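Local coordinates for receptor-like protein kinase ANXUR1 (Arabidopsis thaliana, PDB 6FIG) that is a plant receptor-like kinase of the malectin-like family involved in reproduction, its ectodomain probably sensing extracellular signals during pollen tube growth, at residues G87-A99 with I138-F152. Residues are numbered along the deposited sequence; the frame is centred on the assembly and turned at random.
Sequences GLNISNSYFTVEA and IKFTPSDKYRDAFAF. With NAG (2-acetamido-2-deoxy-beta-D-glucopyranose), chain C.
The F150 ring is covered on both faces by the 87-99 segment. L88 CD1 sits over the ring centre, 3.8 Å from the centroid and almost on the normal. S93 CB lies over the opposite face, nearer the rim. The carbonyl O of N89 meets the edge in the ring plane, 3.4 Å from F150 CE2. I90 CD1 covers one face of F152, while S93 OG lies at that ring's edge. F95 takes A151 CB over one face, with A151 CB 3.4 Å from F95 CG. F95 CG stands between its own backbone N and carbonyl carbon (chi1 61°), which turns the ring over A151 and the backbone of F152. F152 O, 3.3 Å from F95 CZ, is buried without a polar partner. V97 packs alongside F140 through CG2, and its CG1 meets I138 CG2.

Strand 95-99 and the end of strand 135-142 are antiparallel neighbours in a five-stranded sheet of a malectin-like domain. T96 pairs with T141 and E98 with K139, each through two backbone hydrogen bonds. The apolar side chains of F95, V97, F140 and I138 share one face of the sheet. On the other face, one water joins T96 OG1 to T141 O, and a second contacts E98 OE1, K139 O and T141 OG1.

Past the strands, S143 N donates to Y94 O at 2.9 Å. With chi1 at 176°, S93 turns OG away from its own N and donates it to F150 O at 2.8 Å. The Y94 and Y146 rings meet obliquely, planes 37° apart, with Y146 CE2 over one Y94 face. Both line a glycan pocket: NAG N2 donates to Y146 OH at 3.1 Å, and Y94 CE1 approaches the sugar's ring oxygen. Y94 also touches N107 and I112 of the same pocket.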
# COMPACT_ATOMS: atom_id res chain seq x y z
N GLY A 87 13.10 30.80 16.10
CA GLY A 87 13.97 31.98 16.00
C GLY A 87 15.36 31.78 15.41
O GLY A 87 16.13 32.73 15.35
N LEU A 88 15.69 30.57 14.95
CA LEU A 88 17.02 30.30 14.42
C LEU A 88 17.13 30.78 12.98
O LEU A 88 16.14 30.81 12.27
CB LEU A 88 17.36 28.81 14.50
CG LEU A 88 17.45 28.19 15.90
CD1 LEU A 88 17.60 26.68 15.79
CD2 LEU A 88 18.60 28.80 16.69
N ASN A 89 18.34 31.16 12.57
CA ASN A 89 18.63 31.61 11.21
C ASN A 89 18.94 30.36 10.40
O ASN A 89 19.98 29.74 10.60
CB ASN A 89 19.83 32.59 11.23
CG ASN A 89 20.17 33.18 9.85
OD1 ASN A 89 19.79 32.65 8.82
ND2 ASN A 89 20.89 34.30 9.86
N ILE A 90 18.06 30.00 9.47
CA ILE A 90 18.23 28.80 8.63
C ILE A 90 19.54 28.80 7.82
O ILE A 90 20.06 27.74 7.50
CB ILE A 90 17.01 28.58 7.70
CG1 ILE A 90 16.90 27.12 7.23
CG2 ILE A 90 17.01 29.55 6.52
CD1 ILE A 90 16.64 26.12 8.34
N SER A 91 20.09 29.97 7.51
CA SER A 91 21.41 30.06 6.86
C SER A 91 22.57 29.52 7.70
O SER A 91 23.64 29.26 7.15
CB SER A 91 21.72 31.51 6.45
OG SER A 91 20.79 31.95 5.48
N ASN A 92 22.37 29.33 9.00
CA ASN A 92 23.37 28.73 9.88
C ASN A 92 23.31 27.22 9.89
O ASN A 92 24.21 26.60 10.45
CB ASN A 92 23.22 29.22 11.34
CG ASN A 92 23.53 30.69 11.50
OD1 ASN A 92 24.21 31.31 10.68
ND2 ASN A 92 23.01 31.27 12.57
N SER A 93 22.27 26.63 9.29
CA SER A 93 22.12 25.18 9.29
C SER A 93 23.07 24.51 8.29
O SER A 93 22.95 24.69 7.08
CB SER A 93 20.68 24.75 9.04
OG SER A 93 20.59 23.33 8.97
N TYR A 94 24.00 23.74 8.83
CA TYR A 94 24.91 22.90 8.07
C TYR A 94 24.99 21.62 8.88
O TYR A 94 25.26 21.69 10.08
CB TYR A 94 26.29 23.53 7.95
CG TYR A 94 26.36 24.72 7.03
CD1 TYR A 94 26.64 24.56 5.67
CD2 TYR A 94 26.13 26.01 7.51
CE1 TYR A 94 26.70 25.65 4.82
CE2 TYR A 94 26.19 27.11 6.66
CZ TYR A 94 26.46 26.92 5.32
OH TYR A 94 26.53 28.01 4.49
N PHE A 95 24.77 20.48 8.26
CA PHE A 95 24.85 19.21 8.99
C PHE A 95 25.13 17.99 8.14
O PHE A 95 25.12 18.03 6.90
CB PHE A 95 23.60 19.02 9.85
CG PHE A 95 22.33 18.95 9.07
CD1 PHE A 95 21.65 20.11 8.73
CD2 PHE A 95 21.76 17.73 8.77
CE1 PHE A 95 20.43 20.04 8.05
CE2 PHE A 95 20.55 17.64 8.09
CZ PHE A 95 19.89 18.82 7.74
N THR A 96 25.43 16.90 8.84
CA THR A 96 25.71 15.62 8.26
C THR A 96 24.57 14.69 8.60
O THR A 96 23.97 14.79 9.68
CB THR A 96 27.06 15.06 8.79
OG1 THR A 96 28.12 15.92 8.36
CG2 THR A 96 27.36 13.62 8.36
N VAL A 97 24.24 13.79 7.67
CA VAL A 97 23.33 12.69 7.96
C VAL A 97 23.99 11.41 7.50
O VAL A 97 24.48 11.32 6.34
CB VAL A 97 21.96 12.82 7.27
CG1 VAL A 97 21.04 11.68 7.71
CG2 VAL A 97 21.34 14.19 7.52
N GLU A 98 23.95 10.41 8.37
CA GLU A 98 24.48 9.09 8.11
C GLU A 98 23.38 8.06 8.34
O GLU A 98 22.55 8.22 9.25
CB GLU A 98 25.64 8.80 9.04
CG GLU A 98 26.87 9.65 8.79
CD GLU A 98 27.81 9.65 9.99
OE1 GLU A 98 27.52 10.34 11.00
OE2 GLU A 98 28.83 8.94 9.94
N ALA A 99 23.39 7.01 7.53
CA ALA A 99 22.46 5.88 7.71
C ALA A 99 23.32 4.65 7.82
O ALA A 99 23.95 4.20 6.84
CB ALA A 99 21.48 5.76 6.55
N ILE A 138 19.83 6.37 11.92
CA ILE A 138 19.92 7.58 11.11
C ILE A 138 20.40 8.68 12.04
O ILE A 138 19.68 9.08 12.96
CB ILE A 138 18.58 8.00 10.50
CG1 ILE A 138 17.98 6.87 9.67
CG2 ILE A 138 18.78 9.25 9.64
CD1 ILE A 138 16.55 7.13 9.26
N LYS A 139 21.63 9.13 11.80
CA LYS A 139 22.32 10.06 12.71
C LYS A 139 22.42 11.42 12.07
O LYS A 139 22.96 11.55 10.95
CB LYS A 139 23.72 9.57 13.05
CG LYS A 139 24.45 10.50 14.01
CD LYS A 139 25.76 9.91 14.48
CE LYS A 139 26.13 10.57 15.79
NZ LYS A 139 27.52 10.32 16.25
N PHE A 140 21.93 12.44 12.79
CA PHE A 140 22.03 13.84 12.41
C PHE A 140 23.11 14.51 13.24
O PHE A 140 23.02 14.51 14.46
CB PHE A 140 20.68 14.55 12.63
CG PHE A 140 19.62 14.16 11.65
CD1 PHE A 140 18.93 12.96 11.80
CD2 PHE A 140 19.33 14.96 10.53
CE1 PHE A 140 17.95 12.58 10.88
CE2 PHE A 140 18.35 14.59 9.63
CZ PHE A 140 17.67 13.39 9.78
N THR A 141 24.12 15.09 12.61
CA THR A 141 25.21 15.73 13.30
C THR A 141 25.40 17.16 12.81
O THR A 141 25.89 17.36 11.70
CB THR A 141 26.54 14.99 13.09
OG1 THR A 141 26.38 13.63 13.48
CG2 THR A 141 27.67 15.64 13.88
N PRO A 142 25.03 18.16 13.63
CA PRO A 142 25.31 19.55 13.27
C PRO A 142 26.81 19.76 12.98
O PRO A 142 27.66 19.10 13.60
CB PRO A 142 24.89 20.34 14.53
CG PRO A 142 23.87 19.47 15.17
CD PRO A 142 24.32 18.07 14.93
N SER A 143 27.12 20.63 12.02
CA SER A 143 28.51 20.90 11.69
C SER A 143 29.29 21.39 12.92
O SER A 143 28.84 22.29 13.62
CB SER A 143 28.61 21.98 10.61
OG SER A 143 29.96 22.37 10.41
N ASP A 144 30.45 20.80 13.17
CA ASP A 144 31.33 21.26 14.23
C ASP A 144 32.25 22.40 13.77
O ASP A 144 33.13 22.81 14.53
CB ASP A 144 32.13 20.09 14.84
CG ASP A 144 33.17 19.48 13.90
OD1 ASP A 144 33.29 19.89 12.72
OD2 ASP A 144 33.88 18.57 14.37
N LYS A 145 32.04 22.93 12.56
CA LYS A 145 32.86 24.01 12.03
C LYS A 145 32.24 25.40 12.20
O LYS A 145 32.96 26.36 12.49
CB LYS A 145 33.25 23.70 10.58
CG LYS A 145 34.33 22.62 10.54
CD LYS A 145 34.38 21.83 9.25
CE LYS A 145 34.73 20.37 9.51
NZ LYS A 145 35.95 20.18 10.34
N TYR A 146 30.92 25.51 12.10
CA TYR A 146 30.19 26.76 12.35
C TYR A 146 29.53 26.67 13.71
O TYR A 146 29.01 25.62 14.08
CB TYR A 146 29.16 26.99 11.24
CG TYR A 146 29.77 26.84 9.88
CD1 TYR A 146 30.64 27.81 9.36
CD2 TYR A 146 29.52 25.71 9.10
CE1 TYR A 146 31.22 27.66 8.11
CE2 TYR A 146 30.09 25.55 7.85
CZ TYR A 146 30.94 26.52 7.36
OH TYR A 146 31.50 26.36 6.12
N ARG A 147 29.54 27.78 14.45
CA ARG A 147 29.29 27.73 15.90
C ARG A 147 27.80 27.68 16.26
O ARG A 147 27.43 27.07 17.28
CB ARG A 147 29.98 28.92 16.60
CG ARG A 147 31.43 29.19 16.16
CD ARG A 147 32.29 27.93 16.02
NE ARG A 147 33.66 28.24 15.57
CZ ARG A 147 34.54 27.36 15.09
NH1 ARG A 147 34.23 26.06 14.97
NH2 ARG A 147 35.75 27.78 14.71
N ASP A 148 26.97 28.34 15.45
CA ASP A 148 25.52 28.27 15.56
C ASP A 148 24.94 27.25 14.54
O ASP A 148 23.78 27.36 14.15
CB ASP A 148 24.89 29.66 15.33
CG ASP A 148 25.14 30.64 16.48
OD1 ASP A 148 25.80 31.66 16.26
OD2 ASP A 148 24.65 30.39 17.61
N ALA A 149 25.74 26.26 14.11
CA ALA A 149 25.23 25.20 13.21
C ALA A 149 24.22 24.34 13.95
O ALA A 149 24.45 23.94 15.09
CB ALA A 149 26.36 24.31 12.69
N PHE A 150 23.11 24.07 13.28
CA PHE A 150 22.11 23.13 13.77
C PHE A 150 21.59 22.27 12.61
O PHE A 150 21.78 22.60 11.43
CB PHE A 150 20.96 23.88 14.46
CG PHE A 150 20.14 24.74 13.54
CD1 PHE A 150 18.95 24.26 13.00
CD2 PHE A 150 20.55 26.02 13.20
CE1 PHE A 150 18.19 25.04 12.14
CE2 PHE A 150 19.79 26.82 12.37
CZ PHE A 150 18.61 26.33 11.83
N ALA A 151 20.97 21.17 12.96
CA ALA A 151 20.36 20.27 11.98
C ALA A 151 18.86 20.33 12.13
O ALA A 151 18.33 20.69 13.18
CB ALA A 151 20.88 18.86 12.16
N PHE A 152 18.15 19.96 11.08
CA PHE A 152 16.70 19.88 11.14
C PHE A 152 16.23 18.83 10.17
O PHE A 152 16.96 18.44 9.25
CB PHE A 152 16.02 21.24 10.88
CG PHE A 152 16.05 21.68 9.45
CD1 PHE A 152 17.22 22.18 8.88
CD2 PHE A 152 14.92 21.58 8.65
CE1 PHE A 152 17.25 22.57 7.55
CE2 PHE A 152 14.94 21.96 7.32
CZ PHE A 152 16.11 22.45 6.76
C1 NAG C . 30.04 24.07 3.50
C2 NAG C . 31.50 24.34 3.16
C3 NAG C . 31.73 25.81 2.83
C4 NAG C . 30.72 26.31 1.81
C5 NAG C . 29.30 26.02 2.29
C6 NAG C . 28.22 26.45 1.30
C7 NAG C . 33.00 22.81 4.37
C8 NAG C . 33.74 22.60 5.65
N2 NAG C . 32.31 23.94 4.30
O3 NAG C . 33.06 26.00 2.34
O4 NAG C . 30.91 27.73 1.67
O5 NAG C . 29.17 24.62 2.51
O6 NAG C . 28.34 25.71 0.09
O7 NAG C . 33.05 22.00 3.47
O HOH W 1 28.46 17.31 10.67
O HOH W 2 25.73 12.31 11.19